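Local coordinates for Lmo2349 protein (Listeria monocytogenes, PDB 4GVO) that probably binds L-cystine or a related amino acid outside the cell and hands it to an ABC transporter for uptake, at residues 8-13 with 50-55; 90-95 with 216-221; 98-103 with 186-191. All coordinates share one frame; numbering follows the deposited sequence.

Interaction 1: residues 8-13 with 50-55; sequences VQTITV and KFKFKT
Val13 and Phe51 interlock on the buried side of two parallel strands, and the way their bulk is shared out illustrates how neighbouring parallel strands share bulky side chains on the face that a helix covers. The edge of the Phe51 ring meets the Val13 methyl, CD2 to CG2 at 3.6 Å, with that methyl lying in the ring plane. Over one face of the same ring sits the branch point of Ile11, a CH-pi contact with CB 4.2 Å from the ring centroid, so the phenyl fills the angle between two aliphatic bumps. Val13 has a second neighbour in Phe53: its CB comes within 3.9 Å of Phe53 CD1, the two side chains lying side by side.

The other face carries Thr10, Thr12, Lys50 and Lys52, where threonine methyls nest against lysine stems. Thr10 CG2, placed anti to the backbone N (OG1 at chi1 -59°), packs 3.6 Å from Lys52 CD, while Thr12 CG2 leans on Lys54 CB. Lys50 leaves its strand extended and then bends at its last two torsions, which brings NZ back to Thr10 OG1 in a 3.0 Å hydrogen bond. Between the faces run five nearly straight backbone bonds, from Lys50 N to Gln9 O through to Lys54 N to Val13 O.

Strands 9-15 and 49-55 are joined through helix 34-44, as in a beta-alpha-beta unit, and Val39 of that helix covers Val13, Phe51 and Phe53. On its other side, strand 9-15 pairs with strand 72-73, whose Ile72 touches both Ile11 and Phe51.

Interaction 2: residues 90-95 with 216-221; sequences NDVAYN and ALQSII
Val92 and Leu217 both start with a branch anti to the backbone N, CG1 in the valine (chi1 179°) and CG in the leucine (chi1 -170°), and these torsions bring the two side chains past each other from opposite directions. The contact is a worked example of a loop gripping a helix by one inserted aliphatic side chain. Val92 CG1 reaches in between two residues one helical turn apart: it lies 3.8 Å from Leu217 CG and 3.5 Å from Ile221 CD1. The other methyl, CG2, touches Gln218 OE1 at 3.9 Å, the side chains crossing at about a right angle; the Gln218 amide is itself bonded through NE2 to Asp222 OD1.

Leu217 answers with its CD2 methyl, which presses against the loop backbone at Val92 O, 3.3 Å away, and meets the loop side chains around that carbonyl. The amide nitrogen of Asn90, ND2, stands 4.0 Å from CD2, and Tyr94 CB stands 4.1 Å from it. The methyl thus touches three residues of the loop. The bend there is held partly by a weak hydrogen bond from Asn90 ND2 to Val92 O, and partly by the carboxylate of Asp214, which takes Asn90 ND2 and the backbone N-H groups of Asp91 and Val92 and so ties the loop to helix 207-222 one turn before Leu217.

The loop links strand 88-89 to strand 95-104 and runs beside strand 191-202, where Tyr94 stacks on Phe200. Leu38 of helix 34-44 touches both Tyr94 and Leu217, the Tyr94 hydroxyl bonds to Asp35 of that helix, and Ile221 also touches Leu226 of helix 225-234.

Interaction 3: residues 98-103 with 186-191; sequences PLQLTV and EKVVGD
Gln100 reaches across to the corner at Gly190 and shows how a side-chain amide and a water can carry on pairing where a strand turns aside. Its NE2 donates to Gly190 O at 2.9 Å, the acceptor lying in the plane of the Gln100 amide while the donor stands above the carbonyl plane. CG anti to the carbonyl carbon (chi1 -74°) and an extended chain beyond it bring the amide there, and on the way OE1 passes 3.5 Å from Val188 CG2.

Beside it, a water accepts from Leu101 N at 2.9 Å and donates to Val189 O and Asp191 O, so one molecule serves three backbone groups. Direct pairing takes over further along, between the antiparallel strands 95-104 and 186-189 of the mixed sheet. Val189 N bonds to Leu101 O, and the pair Val103 and Lys187 exchanges two bonds, Val103 N to Lys187 O at 2.9 Å and Lys187 N to Val103 O at 2.8 Å. On the Thr102 side, OG1 bonds within its own strand to Gln100 O. Val103 CG2 packs on Val189 CG1 at 3.7 Å, and the extended Lys187 side chain carries NZ to hydrogen bonds with Asp105 O and Asn108 OD1.

The chemistry thus divides the contact in two: regular backbone exchange at the Val103 end, and amide and water bonds at the Gly190 corner, which satisfy peptide groups where direct strand pairing stops.

The three contacts are spread across a binding protein of the family 3 solute-binding type. Interactions 1 and 3 belong to the same mixed sheet yet lie on opposite sides of the chain's centre, their centres about 35 Å apart. Interaction 2 lies about 18 Å from interaction 1 and 27 Å from interaction 3, measured between centres. Its loop 90-95 runs almost directly into segment 98-103, with the pocket residue Phe97 between them. Tyr94 of interaction 2 has its side chain about 9 Å from the bound S-oxy cysteine and histidine, Leu99 of interaction 3 about 6 Å from both, whereas Val13 of interaction 1 is about 13 Å from the S-oxy cysteine.

Interaction 1: residues 8-13 with 50-55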
loop_
_atom_site.group_PDB
_atom_site.type_symbol
_atom_site.label_atom_id
_atom_site.label_comp_id
_atom_site.label_asym_id
_atom_site.label_seq_id
_atom_site.Cartn_x
_atom_site.Cartn_y
_atom_site.Cartn_z
ATOM N N VAL A 8 15.591 -16.392 21.198
ATOM C CA VAL A 8 15.082 -15.324 20.250
ATOM C C VAL A 8 14.818 -15.892 18.841
ATOM O O VAL A 8 15.710 -16.488 18.234
ATOM C CB VAL A 8 16.012 -14.077 20.182
ATOM C CG1 VAL A 8 15.469 -13.018 19.219
ATOM C CG2 VAL A 8 16.226 -13.483 21.582
ATOM N N GLN A 9 13.596 -15.702 18.325
ATOM C CA GLN A 9 13.232 -16.184 16.982
ATOM C C GLN A 9 13.411 -15.081 15.938
ATOM O O GLN A 9 12.891 -13.982 16.087
ATOM C CB GLN A 9 11.777 -16.651 16.960
ATOM C CG GLN A 9 11.352 -17.350 15.662
ATOM C CD GLN A 9 9.876 -17.750 15.629
ATOM O OE1 GLN A 9 9.226 -17.858 16.669
ATOM N NE2 GLN A 9 9.344 -17.975 14.421
ATOM N N THR A 10 14.117 -15.393 14.845
ATOM C CA THR A 10 14.284 -14.441 13.733
ATOM C C THR A 10 13.073 -14.510 12.832
ATOM O O THR A 10 12.663 -15.580 12.393
ATOM C CB THR A 10 15.558 -14.729 12.917
ATOM O OG1 THR A 10 16.670 -14.634 13.807
ATOM C CG2 THR A 10 15.713 -13.759 11.779
ATOM N N ILE A 11 12.518 -13.338 12.546
ATOM C CA ILE A 11 11.343 -13.184 11.695
ATOM C C ILE A 11 11.775 -12.388 10.489
ATOM O O ILE A 11 12.340 -11.325 10.635
ATOM C CB ILE A 11 10.223 -12.406 12.455
ATOM C CG1 ILE A 11 9.834 -13.149 13.750
ATOM C CG2 ILE A 11 9.040 -12.151 11.556
ATOM C CD1 ILE A 11 9.447 -14.620 13.570
ATOM N N THR A 12 11.504 -12.918 9.306
ATOM C CA THR A 12 11.809 -12.235 8.058
ATOM C C THR A 12 10.584 -11.518 7.516
ATOM O O THR A 12 9.530 -12.114 7.332
ATOM C CB THR A 12 12.367 -13.202 7.003
ATOM O OG1 THR A 12 13.544 -13.830 7.566
ATOM C CG2 THR A 12 12.758 -12.490 5.710
ATOM N N VAL A 13 10.742 -10.227 7.340
ATOM C CA VAL A 13 9.690 -9.332 6.863
ATOM C C VAL A 13 9.947 -8.940 5.427
ATOM O O VAL A 13 10.945 -8.280 5.121
ATOM C CB VAL A 13 9.650 -8.052 7.748
ATOM C CG1 VAL A 13 8.504 -7.135 7.328
ATOM C CG2 VAL A 13 9.550 -8.409 9.237
ATOM N N LYS A 50 13.441 -11.239 16.688
ATOM C CA LYS A 50 14.330 -10.308 15.975
ATOM C C LYS A 50 13.791 -10.222 14.571
ATOM O O LYS A 50 13.685 -11.210 13.911
ATOM C CB LYS A 50 15.786 -10.825 15.950
ATOM C CG LYS A 50 16.809 -9.920 15.263
ATOM C CD LYS A 50 18.136 -10.653 15.003
ATOM C CE LYS A 50 18.266 -11.183 13.560
ATOM N NZ LYS A 50 18.797 -12.578 13.488
ATOM N N PHE A 51 13.497 -9.022 14.118
ATOM C CA PHE A 51 12.908 -8.819 12.793
ATOM C C PHE A 51 14.003 -8.373 11.852
ATOM O O PHE A 51 14.770 -7.449 12.147
ATOM C CB PHE A 51 11.794 -7.774 12.840
ATOM C CG PHE A 51 10.540 -8.235 13.538
ATOM C CD1 PHE A 51 10.481 -8.391 14.916
ATOM C CD2 PHE A 51 9.360 -8.494 12.820
ATOM C CE1 PHE A 51 9.328 -8.817 15.554
ATOM C CE2 PHE A 51 8.208 -8.902 13.487
ATOM C CZ PHE A 51 8.194 -9.025 14.856
ATOM N N LYS A 52 14.053 -9.006 10.704
ATOM C CA LYS A 52 14.931 -8.586 9.654
ATOM C C LYS A 52 14.147 -8.446 8.359
ATOM O O LYS A 52 13.139 -9.093 8.192
ATOM C CB LYS A 52 16.036 -9.576 9.460
ATOM C CG LYS A 52 15.607 -10.915 9.028
ATOM C CD LYS A 52 16.797 -11.863 8.914
ATOM C CE LYS A 52 17.791 -11.441 7.837
ATOM N NZ LYS A 52 18.894 -12.422 7.712
ATOM N N PHE A 53 14.644 -7.625 7.444
ATOM C CA PHE A 53 13.939 -7.374 6.215
ATOM C C PHE A 53 14.528 -8.161 5.046
ATOM O O PHE A 53 15.729 -8.424 4.973
ATOM C CB PHE A 53 13.955 -5.869 5.898
ATOM C CG PHE A 53 13.237 -5.039 6.917
ATOM C CD1 PHE A 53 11.850 -4.919 6.897
ATOM C CD2 PHE A 53 13.939 -4.424 7.945
ATOM C CE1 PHE A 53 11.212 -4.150 7.838
ATOM C CE2 PHE A 53 13.286 -3.685 8.908
ATOM C CZ PHE A 53 11.920 -3.545 8.843
ATOM N N LYS A 54 13.627 -8.463 4.110
ATOM C CA LYS A 54 13.958 -9.009 2.805
ATOM C C LYS A 54 13.211 -8.161 1.782
ATOM O O LYS A 54 11.984 -8.199 1.712
ATOM C CB LYS A 54 13.553 -10.480 2.687
ATOM C CG LYS A 54 13.975 -11.125 1.376
ATOM C CD LYS A 54 13.410 -12.526 1.179
ATOM C CE LYS A 54 14.092 -13.595 2.003
ATOM N NZ LYS A 54 15.403 -14.034 1.427
ATOM N N THR A 55 13.962 -7.351 1.024
ATOM C CA THR A 55 13.366 -6.453 0.054
ATOM C C THR A 55 13.208 -7.148 -1.284
ATOM O O THR A 55 13.995 -7.996 -1.655
ATOM C CB THR A 55 14.163 -5.158 -0.084
ATOM O OG1 THR A 55 15.498 -5.462 -0.492
ATOM C CG2 THR A 55 14.160 -4.400 1.233
#

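Interaction 2: residues 90-95 with 216-221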
loop_
_atom_site.group_PDB
_atom_site.type_symbol
_atom_site.label_atom_id
_atom_site.label_comp_id
_atom_site.label_asym_id
_atom_site.label_seq_id
_atom_site.Cartn_x
_atom_site.Cartn_y
_atom_site.Cartn_z
ATOM N N ASN A 90 -3.190 -9.587 10.872
ATOM C CA ASN A 90 -3.275 -9.271 12.286
ATOM C C ASN A 90 -4.562 -8.455 12.533
ATOM O O ASN A 90 -5.203 -8.000 11.575
ATOM C CB ASN A 90 -2.015 -8.592 12.789
ATOM C CG ASN A 90 -1.864 -7.195 12.260
ATOM O OD1 ASN A 90 -1.794 -7.009 11.051
ATOM N ND2 ASN A 90 -1.824 -6.209 13.153
ATOM N N ASP A 91 -4.947 -8.286 13.806
ATOM C CA ASP A 91 -6.211 -7.609 14.169
ATOM C C ASP A 91 -6.142 -6.105 14.198
ATOM O O ASP A 91 -7.186 -5.436 14.069
ATOM C CB ASP A 91 -6.725 -8.059 15.555
ATOM C CG ASP A 91 -7.387 -9.441 15.543
ATOM O OD1 ASP A 91 -7.494 -10.097 14.492
ATOM O OD2 ASP A 91 -7.822 -9.882 16.627
ATOM N N VAL A 92 -4.951 -5.545 14.402
ATOM C CA VAL A 92 -4.837 -4.112 14.630
ATOM C C VAL A 92 -4.347 -3.401 13.359
ATOM O O VAL A 92 -3.231 -3.639 12.907
ATOM C CB VAL A 92 -3.916 -3.828 15.823
ATOM C CG1 VAL A 92 -3.787 -2.327 16.053
ATOM C CG2 VAL A 92 -4.423 -4.560 17.093
ATOM N N ALA A 93 -5.152 -2.512 12.795
ATOM C CA ALA A 93 -4.780 -1.793 11.576
ATOM C C ALA A 93 -3.758 -0.718 11.895
ATOM O O ALA A 93 -3.700 -0.176 13.037
ATOM C CB ALA A 93 -6.033 -1.129 10.988
ATOM N N TYR A 94 -2.935 -0.379 10.909
ATOM C CA TYR A 94 -2.011 0.712 11.071
ATOM C C TYR A 94 -2.070 1.808 9.999
ATOM O O TYR A 94 -1.249 2.733 9.997
ATOM C CB TYR A 94 -0.595 0.204 11.297
ATOM C CG TYR A 94 0.104 -0.475 10.127
ATOM C CD1 TYR A 94 0.009 -1.852 9.929
ATOM C CD2 TYR A 94 0.871 0.253 9.218
ATOM C CE1 TYR A 94 0.679 -2.483 8.903
ATOM C CE2 TYR A 94 1.575 -0.361 8.210
ATOM C CZ TYR A 94 1.496 -1.744 8.056
ATOM O OH TYR A 94 2.161 -2.417 7.073
ATOM N N ASN A 95 -3.073 1.755 9.137
ATOM C CA ASN A 95 -3.370 2.864 8.219
ATOM C C ASN A 95 -4.773 2.618 7.628
ATOM O O ASN A 95 -5.306 1.505 7.762
ATOM C CB ASN A 95 -2.339 3.012 7.079
ATOM C CG ASN A 95 -2.309 4.398 6.510
ATOM O OD1 ASN A 95 -2.963 5.315 7.054
ATOM N ND2 ASN A 95 -1.585 4.576 5.432
ATOM N N ALA A 216 2.245 -5.614 20.444
ATOM C CA ALA A 216 3.204 -4.546 20.256
ATOM C C ALA A 216 2.562 -3.309 19.599
ATOM O O ALA A 216 2.770 -2.166 20.029
ATOM C CB ALA A 216 4.383 -5.043 19.428
ATOM N N LEU A 217 1.804 -3.534 18.523
ATOM C CA LEU A 217 1.181 -2.437 17.822
ATOM C C LEU A 217 0.190 -1.723 18.761
ATOM O O LEU A 217 0.103 -0.501 18.722
ATOM C CB LEU A 217 0.459 -2.940 16.559
ATOM C CG LEU A 217 -0.056 -1.873 15.569
ATOM C CD1 LEU A 217 0.862 -0.698 15.309
ATOM C CD2 LEU A 217 -0.458 -2.584 14.260
ATOM N N GLN A 218 -0.578 -2.452 19.570
ATOM C CA GLN A 218 -1.504 -1.781 20.472
ATOM C C GLN A 218 -0.752 -0.888 21.453
ATOM O O GLN A 218 -1.200 0.192 21.768
ATOM C CB GLN A 218 -2.335 -2.804 21.247
ATOM C CG GLN A 218 -3.479 -2.154 22.007
ATOM C CD GLN A 218 -4.463 -1.504 21.034
ATOM O OE1 GLN A 218 -5.001 -2.176 20.152
ATOM N NE2 GLN A 218 -4.694 -0.209 21.179
ATOM N N SER A 219 0.398 -1.343 21.948
ATOM C CA SER A 219 1.179 -0.486 22.856
ATOM C C SER A 219 1.741 0.749 22.154
ATOM O O SER A 219 1.856 1.812 22.756
ATOM C CB SER A 219 2.289 -1.276 23.557
ATOM O OG SER A 219 3.340 -1.629 22.700
ATOM N N ILE A 220 2.071 0.626 20.877
ATOM C CA ILE A 220 2.501 1.739 20.044
ATOM C C ILE A 220 1.381 2.751 19.822
ATOM O O ILE A 220 1.616 3.958 19.799
ATOM C CB ILE A 220 3.083 1.175 18.734
ATOM C CG1 ILE A 220 4.410 0.447 19.031
ATOM C CG2 ILE A 220 3.284 2.233 17.647
ATOM C CD1 ILE A 220 4.859 -0.504 17.925
ATOM N N ILE A 221 0.174 2.255 19.621
ATOM C CA ILE A 221 -0.990 3.136 19.603
ATOM C C ILE A 221 -1.158 3.831 20.956
ATOM O O ILE A 221 -1.321 5.068 21.027
ATOM C CB ILE A 221 -2.246 2.339 19.198
ATOM C CG1 ILE A 221 -2.178 2.023 17.698
ATOM C CG2 ILE A 221 -3.517 3.123 19.599
ATOM C CD1 ILE A 221 -3.170 0.949 17.270
#

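Interaction 3: residues 98-103 with 186-191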
loop_
_atom_site.group_PDB
_atom_site.type_symbol
_atom_site.label_atom_id
_atom_site.label_comp_id
_atom_site.label_asym_id
_atom_site.label_seq_id
_atom_site.Cartn_x
_atom_site.Cartn_y
_atom_site.Cartn_z
ATOM N N PRO A 98 -8.050 4.398 1.503
ATOM C CA PRO A 98 -9.252 4.561 0.671
ATOM C C PRO A 98 -8.836 4.846 -0.769
ATOM O O PRO A 98 -7.993 5.725 -1.030
ATOM C CB PRO A 98 -9.969 5.760 1.294
ATOM C CG PRO A 98 -8.898 6.504 1.991
ATOM C CD PRO A 98 -7.957 5.455 2.508
ATOM N N LEU A 99 -9.401 4.127 -1.725
ATOM C CA LEU A 99 -9.012 4.227 -3.137
ATOM C C LEU A 99 -10.005 5.052 -3.958
ATOM O O LEU A 99 -11.206 4.895 -3.830
ATOM C CB LEU A 99 -8.939 2.832 -3.759
ATOM C CG LEU A 99 -7.804 1.929 -3.224
ATOM C CD1 LEU A 99 -7.902 0.526 -3.868
ATOM C CD2 LEU A 99 -6.438 2.578 -3.438
ATOM N N GLN A 100 -9.470 5.894 -4.815
ATOM C CA GLN A 100 -10.221 6.663 -5.780
ATOM C C GLN A 100 -9.518 6.635 -7.122
ATOM O O GLN A 100 -8.277 6.566 -7.169
ATOM C CB GLN A 100 -10.365 8.139 -5.359
ATOM C CG GLN A 100 -11.365 8.349 -4.229
ATOM C CD GLN A 100 -11.279 9.729 -3.649
ATOM O OE1 GLN A 100 -10.442 9.991 -2.831
ATOM N NE2 GLN A 100 -12.135 10.645 -4.144
ATOM N N LEU A 101 -10.274 6.758 -8.203
ATOM C CA LEU A 101 -9.672 7.085 -9.485
ATOM C C LEU A 101 -8.809 8.317 -9.332
ATOM O O LEU A 101 -9.134 9.246 -8.603
ATOM C CB LEU A 101 -10.693 7.322 -10.559
ATOM C CG LEU A 101 -11.628 6.170 -10.917
ATOM C CD1 LEU A 101 -12.620 6.600 -11.992
ATOM C CD2 LEU A 101 -10.842 4.918 -11.342
ATOM N N THR A 102 -7.686 8.301 -10.038
ATOM C CA THR A 102 -6.709 9.370 -9.931
ATOM C C THR A 102 -6.313 9.731 -11.366
ATOM O O THR A 102 -6.078 8.868 -12.197
ATOM C CB THR A 102 -5.518 8.887 -9.098
ATOM O OG1 THR A 102 -5.954 8.661 -7.754
ATOM C CG2 THR A 102 -4.390 9.934 -9.083
ATOM N N VAL A 103 -6.305 11.031 -11.653
ATOM C CA VAL A 103 -6.093 11.556 -12.994
ATOM C C VAL A 103 -5.111 12.728 -12.967
ATOM O O VAL A 103 -4.740 13.225 -11.915
ATOM C CB VAL A 103 -7.435 12.014 -13.600
ATOM C CG1 VAL A 103 -8.399 10.829 -13.782
ATOM C CG2 VAL A 103 -8.054 13.133 -12.745
ATOM N N GLU A 186 -1.218 15.049 -9.948
ATOM C CA GLU A 186 -2.352 14.144 -9.986
ATOM C C GLU A 186 -3.395 14.606 -9.017
ATOM O O GLU A 186 -3.140 15.377 -8.088
ATOM C CB GLU A 186 -1.906 12.759 -9.587
ATOM C CG GLU A 186 -0.939 12.140 -10.579
ATOM C CD GLU A 186 -0.437 10.774 -10.155
ATOM O OE1 GLU A 186 -0.923 10.248 -9.144
ATOM O OE2 GLU A 186 0.527 10.253 -10.772
ATOM N N LYS A 187 -4.621 14.174 -9.246
ATOM C CA LYS A 187 -5.726 14.451 -8.292
ATOM C C LYS A 187 -6.643 13.230 -8.219
ATOM O O LYS A 187 -6.851 12.551 -9.229
ATOM C CB LYS A 187 -6.487 15.732 -8.646
ATOM C CG LYS A 187 -7.370 15.616 -9.856
ATOM C CD LYS A 187 -8.079 16.917 -10.157
ATOM C CE LYS A 187 -8.866 16.789 -11.449
ATOM N NZ LYS A 187 -9.357 18.128 -11.859
ATOM N N VAL A 188 -7.223 12.998 -7.039
ATOM C CA VAL A 188 -8.304 12.013 -6.917
ATOM C C VAL A 188 -9.602 12.624 -7.428
ATOM O O VAL A 188 -9.837 13.851 -7.312
ATOM C CB VAL A 188 -8.466 11.499 -5.446
ATOM C CG1 VAL A 188 -7.207 10.749 -5.015
ATOM C CG2 VAL A 188 -8.817 12.616 -4.467
ATOM N N VAL A 189 -10.438 11.782 -8.021
ATOM C CA VAL A 189 -11.744 12.190 -8.530
ATOM C C VAL A 189 -12.753 11.132 -8.139
ATOM O O VAL A 189 -12.418 9.971 -7.938
ATOM C CB VAL A 189 -11.768 12.432 -10.051
ATOM C CG1 VAL A 189 -10.893 13.626 -10.421
ATOM C CG2 VAL A 189 -11.380 11.201 -10.835
ATOM N N GLY A 190 -14.017 11.503 -8.095
ATOM C CA GLY A 190 -15.051 10.516 -7.978
ATOM C C GLY A 190 -15.185 9.948 -6.588
ATOM O O GLY A 190 -14.645 10.462 -5.581
ATOM N N ASP A 191 -15.883 8.825 -6.550
ATOM C CA ASP A 191 -16.247 8.211 -5.276
ATOM C C ASP A 191 -15.156 7.295 -4.764
ATOM O O ASP A 191 -14.298 6.818 -5.536
ATOM C CB ASP A 191 -17.556 7.475 -5.414
ATOM C CG ASP A 191 -18.747 8.433 -5.695
ATOM O OD1 ASP A 191 -18.660 9.643 -5.336
ATOM O OD2 ASP A 191 -19.710 7.949 -6.298
HETATM O O HOH W 1 -13.110 7.332 -7.888
#